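Lin1840 protein (Listeria innocua serovar 6a, PDB 4ZOC) probably hydrolyses terminal, non-reducing beta-D-glucosyl residues to release beta-D-glucose, as a family 3 beta-glucosidase involved in beta-1,2-glucan metabolism. Local coordinates at residues 58-63 / 86-91; 234-239 / 265-270; 426-431 / 535-540; 635-640 / 667-672. The protein carries 2 engineered substitutions. All coordinates share one frame; numbering follows the deposited sequence.

Interaction 1: residues 58-63 / 86-91; sequences GSVLGS and LVFMAD
With OG of S59 turned opposite its own nitrogen (chi1 176°), the serine hydroxyl reaches the adjacent strand and donates to the carbonyl of V87, OG to O 2.7 Å. It arrives from above the carbonyl plane, whereas V60 N, the second donor to V87 O, is tilted only 19° from that plane. Two bonds therefore grip one oxygen, and Q24 adds a further bond to the serine hydroxyl. The methyl end of M89 closes in too, CE to S59 OG 3.6 Å. On the other face of the sheet V60 and F88 stand side by side and point the same way. V60 CB sits over one face of the F88 ring, 4.0 Å from its centroid, in a CH-pi contact, while S63 CB meets the ring edge, 3.8 Å from F88 CD2. M89 O accepts from G62 N at 2.8 Å and from a water that also binds S63 N. M89 N to V60 O and V87 N to G58 O complete the parallel pairing. Strand 59-61, helix 66-79 and strand 87-90 together form a beta-alpha-beta crossover, the recurring unit of the TIM barrel in the family 3 N-terminal domain.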
loop_
_atom_site.group_PDB
_atom_site.type_symbol
_atom_site.label_atom_id
_atom_site.label_comp_id
_atom_site.label_asym_id
_atom_site.label_seq_id
_atom_site.Cartn_x
_atom_site.Cartn_y
_atom_site.Cartn_z
ATOM N N GLY A 58 -2.094 -31.403 -24.085
ATOM C CA GLY A 58 -2.871 -30.487 -24.928
ATOM C C GLY A 58 -2.025 -29.457 -25.607
ATOM O O GLY A 58 -2.334 -28.996 -26.729
ATOM N N SER A 59 -0.930 -29.080 -24.966
ATOM C CA SER A 59 -0.217 -27.910 -25.486
ATOM C C SER A 59 1.270 -27.910 -25.144
ATOM O O SER A 59 1.667 -28.453 -24.154
ATOM C CB SER A 59 -0.966 -26.637 -24.897
ATOM O OG SER A 59 -0.305 -25.425 -25.265
ATOM N N VAL A 60 2.056 -27.218 -25.977
ATOM C CA VAL A 60 3.407 -26.856 -25.773
ATOM C C VAL A 60 3.544 -25.396 -25.442
ATOM O O VAL A 60 2.901 -24.580 -26.081
ATOM C CB VAL A 60 4.170 -27.076 -27.094
ATOM C CG1 VAL A 60 5.629 -26.691 -26.945
ATOM C CG2 VAL A 60 4.085 -28.541 -27.464
ATOM N N LEU A 61 4.388 -25.041 -24.457
ATOM C CA LEU A 61 4.774 -23.612 -24.403
ATOM C C LEU A 61 6.262 -23.408 -24.528
ATOM O O LEU A 61 7.081 -24.213 -24.031
ATOM C CB LEU A 61 4.248 -22.882 -23.187
ATOM C CG LEU A 61 5.150 -22.948 -21.953
ATOM C CD1 LEU A 61 4.619 -21.981 -20.925
ATOM C CD2 LEU A 61 5.020 -24.367 -21.496
ATOM N N GLY A 62 6.610 -22.369 -25.279
ATOM C CA GLY A 62 7.959 -22.007 -25.456
ATOM C C GLY A 62 8.784 -22.908 -26.404
ATOM O O GLY A 62 9.966 -23.126 -26.164
ATOM N N SER A 63 8.149 -23.377 -27.466
ATOM C CA SER A 63 8.909 -23.922 -28.617
ATOM C C SER A 63 10.091 -22.977 -28.989
ATOM O O SER A 63 9.983 -21.774 -28.855
ATOM C CB SER A 63 8.017 -24.155 -29.822
ATOM O OG SER A 63 8.773 -24.545 -30.949
ATOM N N LEU A 86 -1.325 -30.588 -31.237
ATOM C CA LEU A 86 -0.885 -29.682 -30.168
ATOM C C LEU A 86 -1.126 -28.243 -30.501
ATOM O O LEU A 86 -1.035 -27.820 -31.660
ATOM C CB LEU A 86 0.613 -29.851 -29.923
ATOM C CG LEU A 86 1.022 -31.159 -29.245
ATOM C CD1 LEU A 86 2.446 -31.430 -29.483
ATOM C CD2 LEU A 86 0.736 -31.089 -27.759
ATOM N N VAL A 87 -1.407 -27.444 -29.461
ATOM C CA VAL A 87 -1.401 -25.979 -29.647
ATOM C C VAL A 87 -0.138 -25.418 -28.974
ATOM O O VAL A 87 0.237 -25.898 -27.905
ATOM C CB VAL A 87 -2.732 -25.266 -29.125
ATOM C CG1 VAL A 87 -3.027 -25.623 -27.660
ATOM C CG2 VAL A 87 -2.642 -23.788 -29.436
ATOM N N PHE A 88 0.546 -24.493 -29.665
ATOM C CA PHE A 88 1.860 -23.936 -29.282
ATOM C C PHE A 88 1.681 -22.495 -28.859
ATOM O O PHE A 88 1.172 -21.649 -29.628
ATOM C CB PHE A 88 2.810 -23.984 -30.492
ATOM C CG PHE A 88 3.338 -25.376 -30.802
ATOM C CD1 PHE A 88 2.525 -26.329 -31.450
ATOM C CD2 PHE A 88 4.614 -25.743 -30.384
ATOM C CE1 PHE A 88 3.021 -27.593 -31.677
ATOM C CE2 PHE A 88 5.138 -27.004 -30.640
ATOM C CZ PHE A 88 4.322 -27.947 -31.267
ATOM N N MET A 89 2.117 -22.214 -27.648
ATOM C CA MET A 89 2.002 -20.900 -27.064
ATOM C C MET A 89 3.366 -20.353 -26.647
ATOM O O MET A 89 4.321 -21.124 -26.358
ATOM C CB MET A 89 1.127 -21.004 -25.827
ATOM C CG MET A 89 -0.155 -21.774 -26.015
ATOM S SD MET A 89 -1.421 -21.368 -24.809
ATOM C CE MET A 89 -2.584 -22.655 -25.193
ATOM N N ALA A 90 3.477 -19.016 -26.627
ATOM C CA ALA A 90 4.792 -18.439 -26.299
ATOM C C ALA A 90 4.635 -17.049 -25.722
ATOM O O ALA A 90 3.591 -16.411 -25.886
ATOM C CB ALA A 90 5.641 -18.378 -27.555
ATOM N N ASP A 91 5.689 -16.584 -25.070
ATOM C CA ASP A 91 5.731 -15.200 -24.565
ATOM C C ASP A 91 6.276 -14.247 -25.628
ATOM O O ASP A 91 7.488 -14.130 -25.750
ATOM C CB ASP A 91 6.611 -15.175 -23.319
ATOM C CG ASP A 91 5.891 -15.833 -22.130
ATOM O OD1 ASP A 91 4.872 -15.275 -21.631
ATOM O OD2 ASP A 91 6.339 -16.846 -21.718
HETATM O O HOH W 1 5.535 -22.442 -28.486
#

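Interaction 2: residues 234-239 / 265-270; sequences VMTAFN and GVLISA. Engineered in segment 265-270: A270 (natural residue Asp).
A270, engineered in place of the natural aspartate, is held by its backbone and touched on its methyl group. A270 N donates to T236 OG1 at 3.1 Å, a nearly straight bond (160° at the hydrogen). Its CB lies over one face of the F238 ring, 3.9 Å from the centroid, with CZ among the closest ring atoms. A270 CB also comes within 3.4 Å of T236 O, a buried oxygen with no polar partner in the model. M235 runs out extended through its first two torsions (chi1 175°), which lays SD beside A270, 4.1 Å from A270 CB. T236 OG1 occupies the slot between its own backbone N and carbonyl carbon (chi1 74°), which turns it to A270 N; its strongest polar partner, however, is the hydroxyl of T247. These residues lie at the C-terminal ends of two neighbouring parallel strands of the TIM barrel, where enzymes of this fold place their active sites, and F238 touches a bound beta-D-glucopyranose. Deeper in the barrel the strands are joined by V234 N to V266 O, I268 N to V234 O and T236 N to I268 O, the last at 2.8 Å. L267 drapes CD1 between V234 and T236, 3.8 Å from V234 CG1, and the other face carries M235 CB against I268 CG2. Further out, Y205 meets F238 edge-to-face and R572 of the second subunit packs on it. S269 OG donates to A270 O at 2.8 Å and is bonded to M302 N, the backbone of the next strand.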
loop_
_atom_site.group_PDB
_atom_site.type_symbol
_atom_site.label_atom_id
_atom_site.label_comp_id
_atom_site.label_asym_id
_atom_site.label_seq_id
_atom_site.Cartn_x
_atom_site.Cartn_y
_atom_site.Cartn_z
ATOM N N VAL A 234 -7.506 -16.252 -21.630
ATOM C CA VAL A 234 -7.166 -15.509 -20.434
ATOM C C VAL A 234 -6.242 -16.362 -19.595
ATOM O O VAL A 234 -6.403 -17.582 -19.535
ATOM C CB VAL A 234 -8.428 -15.121 -19.661
ATOM C CG1 VAL A 234 -8.102 -14.418 -18.331
ATOM C CG2 VAL A 234 -9.257 -14.207 -20.509
ATOM N N MET A 235 -5.292 -15.739 -18.896
ATOM C CA MET A 235 -4.381 -16.474 -18.020
ATOM C C MET A 235 -4.609 -16.024 -16.576
ATOM O O MET A 235 -4.849 -14.826 -16.335
ATOM C CB MET A 235 -2.896 -16.189 -18.398
ATOM C CG MET A 235 -1.870 -16.809 -17.469
ATOM S SD MET A 235 -0.186 -16.270 -17.749
ATOM C CE MET A 235 0.104 -16.979 -19.379
ATOM N N THR A 236 -4.588 -16.973 -15.633
ATOM C CA THR A 236 -4.776 -16.625 -14.181
ATOM C C THR A 236 -3.590 -15.843 -13.596
ATOM O O THR A 236 -2.517 -15.805 -14.223
ATOM C CB THR A 236 -4.981 -17.890 -13.344
ATOM O OG1 THR A 236 -3.732 -18.610 -13.175
ATOM C CG2 THR A 236 -6.130 -18.738 -13.932
ATOM N N ALA A 237 -3.807 -15.212 -12.417
ATOM C CA ALA A 237 -2.726 -14.495 -11.744
ATOM C C ALA A 237 -2.149 -15.332 -10.577
ATOM O O ALA A 237 -2.817 -16.176 -10.004
ATOM C CB ALA A 237 -3.287 -13.166 -11.189
ATOM N N PHE A 238 -0.907 -15.016 -10.206
ATOM C CA PHE A 238 -0.294 -15.611 -9.056
ATOM C C PHE A 238 -0.845 -15.223 -7.699
ATOM O O PHE A 238 -0.712 -16.009 -6.715
ATOM C CB PHE A 238 1.179 -15.307 -9.050
ATOM C CG PHE A 238 1.945 -15.967 -10.143
ATOM C CD1 PHE A 238 2.004 -17.366 -10.207
ATOM C CD2 PHE A 238 2.623 -15.220 -11.080
ATOM C CE1 PHE A 238 2.759 -17.984 -11.169
ATOM C CE2 PHE A 238 3.396 -15.860 -12.058
ATOM C CZ PHE A 238 3.427 -17.219 -12.124
ATOM N N ASN A 239 -1.436 -14.034 -7.644
ATOM C CA ASN A 239 -1.821 -13.423 -6.339
ATOM C C ASN A 239 -3.130 -13.924 -5.841
ATOM O O ASN A 239 -3.981 -14.364 -6.632
ATOM C CB ASN A 239 -1.914 -11.905 -6.421
ATOM C CG ASN A 239 -2.746 -11.422 -7.619
ATOM O OD1 ASN A 239 -2.330 -11.578 -8.775
ATOM N ND2 ASN A 239 -3.933 -10.900 -7.358
ATOM N N GLY A 265 -13.505 -18.883 -23.630
ATOM C CA GLY A 265 -12.322 -19.477 -24.140
ATOM C C GLY A 265 -11.513 -20.178 -23.044
ATOM O O GLY A 265 -11.966 -20.423 -21.900
ATOM N N VAL A 266 -10.306 -20.610 -23.453
ATOM C CA VAL A 266 -9.409 -21.346 -22.601
ATOM C C VAL A 266 -8.947 -20.381 -21.486
ATOM O O VAL A 266 -8.459 -19.310 -21.776
ATOM C CB VAL A 266 -8.245 -21.949 -23.392
ATOM C CG1 VAL A 266 -7.143 -22.508 -22.468
ATOM C CG2 VAL A 266 -8.788 -23.039 -24.361
ATOM N N LEU A 267 -9.125 -20.806 -20.230
ATOM C CA LEU A 267 -8.471 -20.153 -19.081
ATOM C C LEU A 267 -7.238 -21.024 -18.752
ATOM O O LEU A 267 -7.365 -22.252 -18.408
ATOM C CB LEU A 267 -9.472 -19.998 -17.919
ATOM C CG LEU A 267 -8.933 -19.355 -16.632
ATOM C CD1 LEU A 267 -8.461 -17.914 -16.893
ATOM C CD2 LEU A 267 -9.928 -19.421 -15.536
ATOM N N ILE A 268 -6.037 -20.467 -18.938
ATOM C CA ILE A 268 -4.759 -21.154 -18.662
ATOM C C ILE A 268 -4.173 -20.593 -17.379
ATOM O O ILE A 268 -4.299 -19.388 -17.080
ATOM C CB ILE A 268 -3.751 -20.956 -19.899
ATOM C CG1 ILE A 268 -2.461 -21.788 -19.686
ATOM C CG2 ILE A 268 -3.444 -19.474 -20.140
ATOM C CD1 ILE A 268 -1.405 -21.642 -20.843
ATOM N N SER A 269 -3.585 -21.456 -16.583
ATOM C CA SER A 269 -2.867 -21.025 -15.413
ATOM C C SER A 269 -1.625 -20.296 -15.756
ATOM O O SER A 269 -0.961 -20.606 -16.742
ATOM C CB SER A 269 -2.531 -22.213 -14.483
ATOM O OG SER A 269 -1.383 -22.980 -14.897
ATOM N N ALA A 270 -1.247 -19.324 -14.912
ATOM C CA ALA A 270 0.126 -18.882 -14.887
ATOM C C ALA A 270 1.031 -20.086 -14.515
ATOM O O ALA A 270 0.522 -21.153 -14.016
ATOM C CB ALA A 270 0.292 -17.702 -13.945
#

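Interaction 3: residues 426-431 / 535-540; sequences REVFET and VTADLL
V428 and A537 show how a loop can rest on a helix mainly through apolar side-chain contacts, with no hydrogen bond between the two segments. The valine carries CG1 opposite its backbone N (chi1 172°), which leaves CG2 beside that nitrogen and directed at the helix, where it meets A537 CB at 3.8 Å. The two branches divide the work: CG1 stays on the loop and covers one face of the F429 ring, 3.7 Å above its plane and displaced toward the rim. F429 in turn has CG beside its own N (chi1 -60°), and the far end of the ring points toward the helix. There CZ approaches L540 CB at 4.4 Å and CE2 comes within 4.2 Å of A537 O, both obliquely. Near the valine, the end of D538 swings back so that OD1 lies 4.5 Å from V428 CG2, at the limit of contact; its carboxylate is engaged elsewhere, in a salt bridge with R368. E427 is likewise paired with R534, which probably eases the like charge of the two acids. The loop lies between helix 421-426, whose L425 also packs on A537 and L540, and strand 432-436 at one edge of the six-stranded mixed sheet. Helix 532-541 lies on that sheet, with T536 and L540 turned to strand 500-505.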
loop_
_atom_site.group_PDB
_atom_site.type_symbol
_atom_site.label_atom_id
_atom_site.label_comp_id
_atom_site.label_asym_id
_atom_site.label_seq_id
_atom_site.Cartn_x
_atom_site.Cartn_y
_atom_site.Cartn_z
ATOM N N ARG A 426 27.072 7.030 -33.939
ATOM C CA ARG A 426 28.142 7.179 -34.956
ATOM C C ARG A 426 27.597 7.111 -36.353
ATOM O O ARG A 426 28.264 7.569 -37.282
ATOM C CB ARG A 426 29.218 6.083 -34.766
ATOM C CG ARG A 426 30.100 6.263 -33.529
ATOM C CD ARG A 426 31.305 5.324 -33.587
ATOM N NE ARG A 426 32.068 5.457 -32.360
ATOM C CZ ARG A 426 32.915 6.424 -32.076
ATOM N NH1 ARG A 426 33.154 7.391 -32.937
ATOM N NH2 ARG A 426 33.515 6.414 -30.906
ATOM N N GLU A 427 26.384 6.593 -36.538
ATOM C CA GLU A 427 25.702 6.736 -37.827
ATOM C C GLU A 427 25.321 8.161 -38.143
ATOM O O GLU A 427 25.042 8.466 -39.275
ATOM C CB GLU A 427 24.430 5.885 -37.868
ATOM C CG GLU A 427 24.705 4.387 -37.803
ATOM C CD GLU A 427 23.449 3.519 -37.880
ATOM O OE1 GLU A 427 22.259 3.937 -37.612
ATOM O OE2 GLU A 427 23.659 2.349 -38.198
ATOM N N VAL A 428 25.242 9.022 -37.139
ATOM C CA VAL A 428 24.581 10.363 -37.288
ATOM C C VAL A 428 25.590 11.469 -37.035
ATOM O O VAL A 428 25.689 12.419 -37.820
ATOM C CB VAL A 428 23.382 10.465 -36.332
ATOM C CG1 VAL A 428 22.813 11.846 -36.307
ATOM C CG2 VAL A 428 22.321 9.435 -36.728
ATOM N N PHE A 429 26.369 11.304 -35.978
ATOM C CA PHE A 429 27.372 12.295 -35.491
ATOM C C PHE A 429 28.827 11.903 -35.878
ATOM O O PHE A 429 29.323 10.870 -35.542
ATOM C CB PHE A 429 27.225 12.435 -33.946
ATOM C CG PHE A 429 25.872 12.916 -33.505
ATOM C CD1 PHE A 429 25.566 14.258 -33.497
ATOM C CD2 PHE A 429 24.934 12.033 -33.053
ATOM C CE1 PHE A 429 24.282 14.725 -33.119
ATOM C CE2 PHE A 429 23.659 12.452 -32.714
ATOM C CZ PHE A 429 23.340 13.797 -32.708
ATOM N N GLU A 430 29.545 12.816 -36.547
ATOM C CA GLU A 430 30.914 12.515 -37.043
ATOM C C GLU A 430 31.934 12.368 -35.922
ATOM O O GLU A 430 32.826 11.533 -36.014
ATOM C CB GLU A 430 31.406 13.536 -38.086
ATOM C CG GLU A 430 30.860 14.943 -37.902
ATOM C CD GLU A 430 31.458 16.002 -38.849
ATOM O OE1 GLU A 430 30.835 17.091 -38.933
ATOM O OE2 GLU A 430 32.513 15.747 -39.493
ATOM N N THR A 431 31.744 13.135 -34.837
ATOM C CA THR A 431 32.677 13.152 -33.748
ATOM C C THR A 431 32.057 12.676 -32.423
ATOM O O THR A 431 31.227 13.367 -31.808
ATOM C CB THR A 431 33.213 14.568 -33.563
ATOM O OG1 THR A 431 33.656 15.023 -34.843
ATOM C CG2 THR A 431 34.373 14.545 -32.529
ATOM N N VAL A 535 16.975 5.009 -32.446
ATOM C CA VAL A 535 15.962 5.811 -31.774
ATOM C C VAL A 535 16.614 6.997 -31.004
ATOM O O VAL A 535 16.167 8.146 -31.070
ATOM C CB VAL A 535 15.115 4.932 -30.800
ATOM C CG1 VAL A 535 14.228 5.722 -29.888
ATOM C CG2 VAL A 535 14.280 3.903 -31.539
ATOM N N THR A 536 17.608 6.660 -30.207
ATOM C CA THR A 536 18.340 7.605 -29.405
ATOM C C THR A 536 18.978 8.689 -30.323
ATOM O O THR A 536 18.819 9.909 -30.079
ATOM C CB THR A 536 19.367 6.921 -28.564
ATOM O OG1 THR A 536 18.743 5.896 -27.729
ATOM C CG2 THR A 536 20.018 7.893 -27.698
ATOM N N ALA A 537 19.708 8.249 -31.337
ATOM C CA ALA A 537 20.387 9.215 -32.246
ATOM C C ALA A 537 19.390 10.135 -32.963
ATOM O O ALA A 537 19.607 11.378 -33.053
ATOM C CB ALA A 537 21.240 8.450 -33.244
ATOM N N ASP A 538 18.296 9.571 -33.457
ATOM C CA ASP A 538 17.274 10.362 -34.141
ATOM C C ASP A 538 16.594 11.395 -33.230
ATOM O O ASP A 538 16.402 12.527 -33.651
ATOM C CB ASP A 538 16.227 9.498 -34.761
ATOM C CG ASP A 538 16.753 8.706 -35.970
ATOM O OD1 ASP A 538 17.902 8.910 -36.442
ATOM O OD2 ASP A 538 16.014 7.844 -36.418
ATOM N N LEU A 539 16.318 11.029 -31.973
ATOM C CA LEU A 539 15.705 11.972 -31.109
ATOM C C LEU A 539 16.706 13.060 -30.724
ATOM O O LEU A 539 16.330 14.224 -30.657
ATOM C CB LEU A 539 15.179 11.297 -29.866
ATOM C CG LEU A 539 13.956 10.434 -30.192
ATOM C CD1 LEU A 539 13.743 9.510 -29.020
ATOM C CD2 LEU A 539 12.701 11.215 -30.399
ATOM N N LEU A 540 17.939 12.693 -30.431
ATOM C CA LEU A 540 18.978 13.683 -30.036
ATOM C C LEU A 540 19.283 14.693 -31.139
ATOM O O LEU A 540 19.616 15.823 -30.852
ATOM C CB LEU A 540 20.297 12.984 -29.649
ATOM C CG LEU A 540 20.212 12.168 -28.368
ATOM C CD1 LEU A 540 21.547 11.468 -28.133
ATOM C CD2 LEU A 540 19.851 13.073 -27.196
#

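Interaction 4: residues 635-640 / 667-672; sequences DIAGKE and ALQAGE
G638 and L668 form a hydrogen-bonded pair of antiparallel backbones, G638 N to L668 O at 3.0 Å and L668 N to G638 O at 2.9 Å. K639 and A667 follow as a non-hydrogen-bonded pair, and the touching parts of the two segments run 174° apart. They make up the open end of the hairpin of strands 638-648 and 659-668, part of the beta-sheet structure of the fibronectin type III-like domain. L668 O takes a further bond from the side-chain amide of N632 and is approached by A637 CA, so several donors converge at the point where regular pairing stops. Among the side chains, K639 lies alongside A667: its CG is 3.7 Å from A667 CB, and CE follows at 4.0 Å. The extended lysine then leads away to a salt bridge between NZ and E373. On the opposite face L668 packs against F607 and I630. Q669 folds at its second torsion (chi2 -69°), which brings NE2 back to 3.6 Å from A637 CB. A670 turns its methyl to the backbone of D635, CB to C 3.5 Å. A670 is itself the second residue of a type II turn from Q669 to E672, with G671 taking the positive phi expected at its third position. The turn is tied twice, by E672 N to Q669 O and by Q669 N to E672 OE2 at 2.8 Å, the carboxylate using its anti lone pair.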
loop_
_atom_site.group_PDB
_atom_site.type_symbol
_atom_site.label_atom_id
_atom_site.label_comp_id
_atom_site.label_asym_id
_atom_site.label_seq_id
_atom_site.Cartn_x
_atom_site.Cartn_y
_atom_site.Cartn_z
ATOM N N ASP A 635 8.504 26.543 -35.587
ATOM C CA ASP A 635 8.975 26.276 -36.872
ATOM C C ASP A 635 9.434 24.834 -37.003
ATOM O O ASP A 635 10.122 24.492 -37.959
ATOM C CB ASP A 635 10.157 27.235 -37.171
ATOM C CG ASP A 635 9.705 28.667 -37.217
ATOM O OD1 ASP A 635 8.678 28.966 -37.886
ATOM O OD2 ASP A 635 10.361 29.490 -36.595
ATOM N N ILE A 636 9.062 23.994 -36.043
ATOM C CA ILE A 636 9.560 22.603 -36.013
ATOM C C ILE A 636 8.323 21.661 -36.003
ATOM O O ILE A 636 7.468 21.837 -35.189
ATOM C CB ILE A 636 10.420 22.393 -34.762
ATOM C CG1 ILE A 636 11.706 23.282 -34.831
ATOM C CG2 ILE A 636 10.828 20.950 -34.628
ATOM C CD1 ILE A 636 12.213 23.668 -33.455
ATOM N N ALA A 637 8.224 20.722 -36.944
ATOM C CA ALA A 637 7.128 19.755 -37.011
ATOM C C ALA A 637 7.179 18.877 -35.754
ATOM O O ALA A 637 8.277 18.571 -35.253
ATOM C CB ALA A 637 7.271 18.881 -38.239
ATOM N N GLY A 638 6.015 18.516 -35.231
ATOM C CA GLY A 638 5.998 17.667 -34.063
ATOM C C GLY A 638 4.651 17.147 -33.792
ATOM O O GLY A 638 3.681 17.526 -34.476
ATOM N N LYS A 639 4.587 16.232 -32.830
ATOM C CA LYS A 639 3.361 15.656 -32.359
ATOM C C LYS A 639 3.057 16.041 -30.900
ATOM O O LYS A 639 3.931 16.112 -30.041
ATOM C CB LYS A 639 3.456 14.114 -32.465
ATOM C CG LYS A 639 3.488 13.618 -33.896
ATOM C CD LYS A 639 4.038 12.229 -33.995
ATOM C CE LYS A 639 4.229 11.838 -35.439
ATOM N NZ LYS A 639 4.522 10.402 -35.379
ATOM N N GLU A 640 1.790 16.281 -30.622
ATOM C CA GLU A 640 1.327 16.603 -29.298
ATOM C C GLU A 640 0.237 15.590 -28.952
ATOM O O GLU A 640 -0.501 15.094 -29.833
ATOM C CB GLU A 640 0.717 18.031 -29.287
ATOM C CG GLU A 640 0.200 18.518 -27.928
ATOM C CD GLU A 640 1.267 18.485 -26.832
ATOM O OE1 GLU A 640 1.892 19.510 -26.465
ATOM O OE2 GLU A 640 1.504 17.361 -26.320
ATOM N N ALA A 667 -0.206 14.965 -35.215
ATOM C CA ALA A 667 0.985 15.375 -35.942
ATOM C C ALA A 667 0.736 16.691 -36.729
ATOM O O ALA A 667 -0.312 16.851 -37.384
ATOM C CB ALA A 667 1.362 14.280 -36.906
ATOM N N LEU A 668 1.634 17.645 -36.567
ATOM C CA LEU A 668 1.444 18.961 -37.153
ATOM C C LEU A 668 2.745 19.497 -37.680
ATOM O O LEU A 668 3.727 19.564 -36.945
ATOM C CB LEU A 668 0.946 19.945 -36.099
ATOM C CG LEU A 668 -0.408 19.635 -35.514
ATOM C CD1 LEU A 668 -0.573 20.374 -34.220
ATOM C CD2 LEU A 668 -1.578 19.935 -36.448
ATOM N N GLN A 669 2.747 19.919 -38.939
ATOM C CA GLN A 669 3.886 20.629 -39.460
ATOM C C GLN A 669 3.987 21.973 -38.799
ATOM O O GLN A 669 3.048 22.452 -38.138
ATOM C CB GLN A 669 3.725 20.772 -40.975
ATOM C CG GLN A 669 3.821 19.447 -41.695
ATOM C CD GLN A 669 5.231 18.866 -41.646
ATOM O OE1 GLN A 669 6.174 19.509 -42.062
ATOM N NE2 GLN A 669 5.372 17.654 -41.104
ATOM N N ALA A 670 5.107 22.630 -39.016
ATOM C CA ALA A 670 5.252 24.009 -38.553
ATOM C C ALA A 670 4.076 24.880 -39.056
ATOM O O ALA A 670 3.719 24.862 -40.221
ATOM C CB ALA A 670 6.575 24.561 -39.027
ATOM N N GLY A 671 3.458 25.597 -38.141
ATOM C CA GLY A 671 2.293 26.440 -38.415
ATOM C C GLY A 671 0.986 25.742 -38.731
ATOM O O GLY A 671 -0.011 26.426 -38.931
ATOM N N GLU A 672 0.967 24.403 -38.770
ATOM C CA GLU A 672 -0.246 23.685 -39.116
ATOM C C GLU A 672 -1.251 23.637 -37.965
ATOM O O GLU A 672 -0.856 23.605 -36.808
ATOM C CB GLU A 672 0.080 22.286 -39.557
ATOM C CG GLU A 672 -1.134 21.535 -40.029
ATOM C CD GLU A 672 -0.794 20.189 -40.597
ATOM O OE1 GLU A 672 -1.670 19.604 -41.302
ATOM O OE2 GLU A 672 0.331 19.676 -40.339
#

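From the N terminus, the four contacts follow one another in series; none nests within or crosses another. Interaction 1 closes a mostly helical loop of 22 residues, interaction 2 a loop of 25 residues with both helix and short strands, both between neighbouring strands of the same barrel. Their centres are about 15 Å apart, and they touch where M89 SD packs on I268 CD1 at 4.0 Å. Interaction 3 closes a much longer loop of 103 residues within the family 3 C-terminal domain, its centre about 40 Å from that of interaction 1. Interaction 4, whose centre is about 22 Å from that of interaction 3, closes a hairpin of the fibronectin-like part.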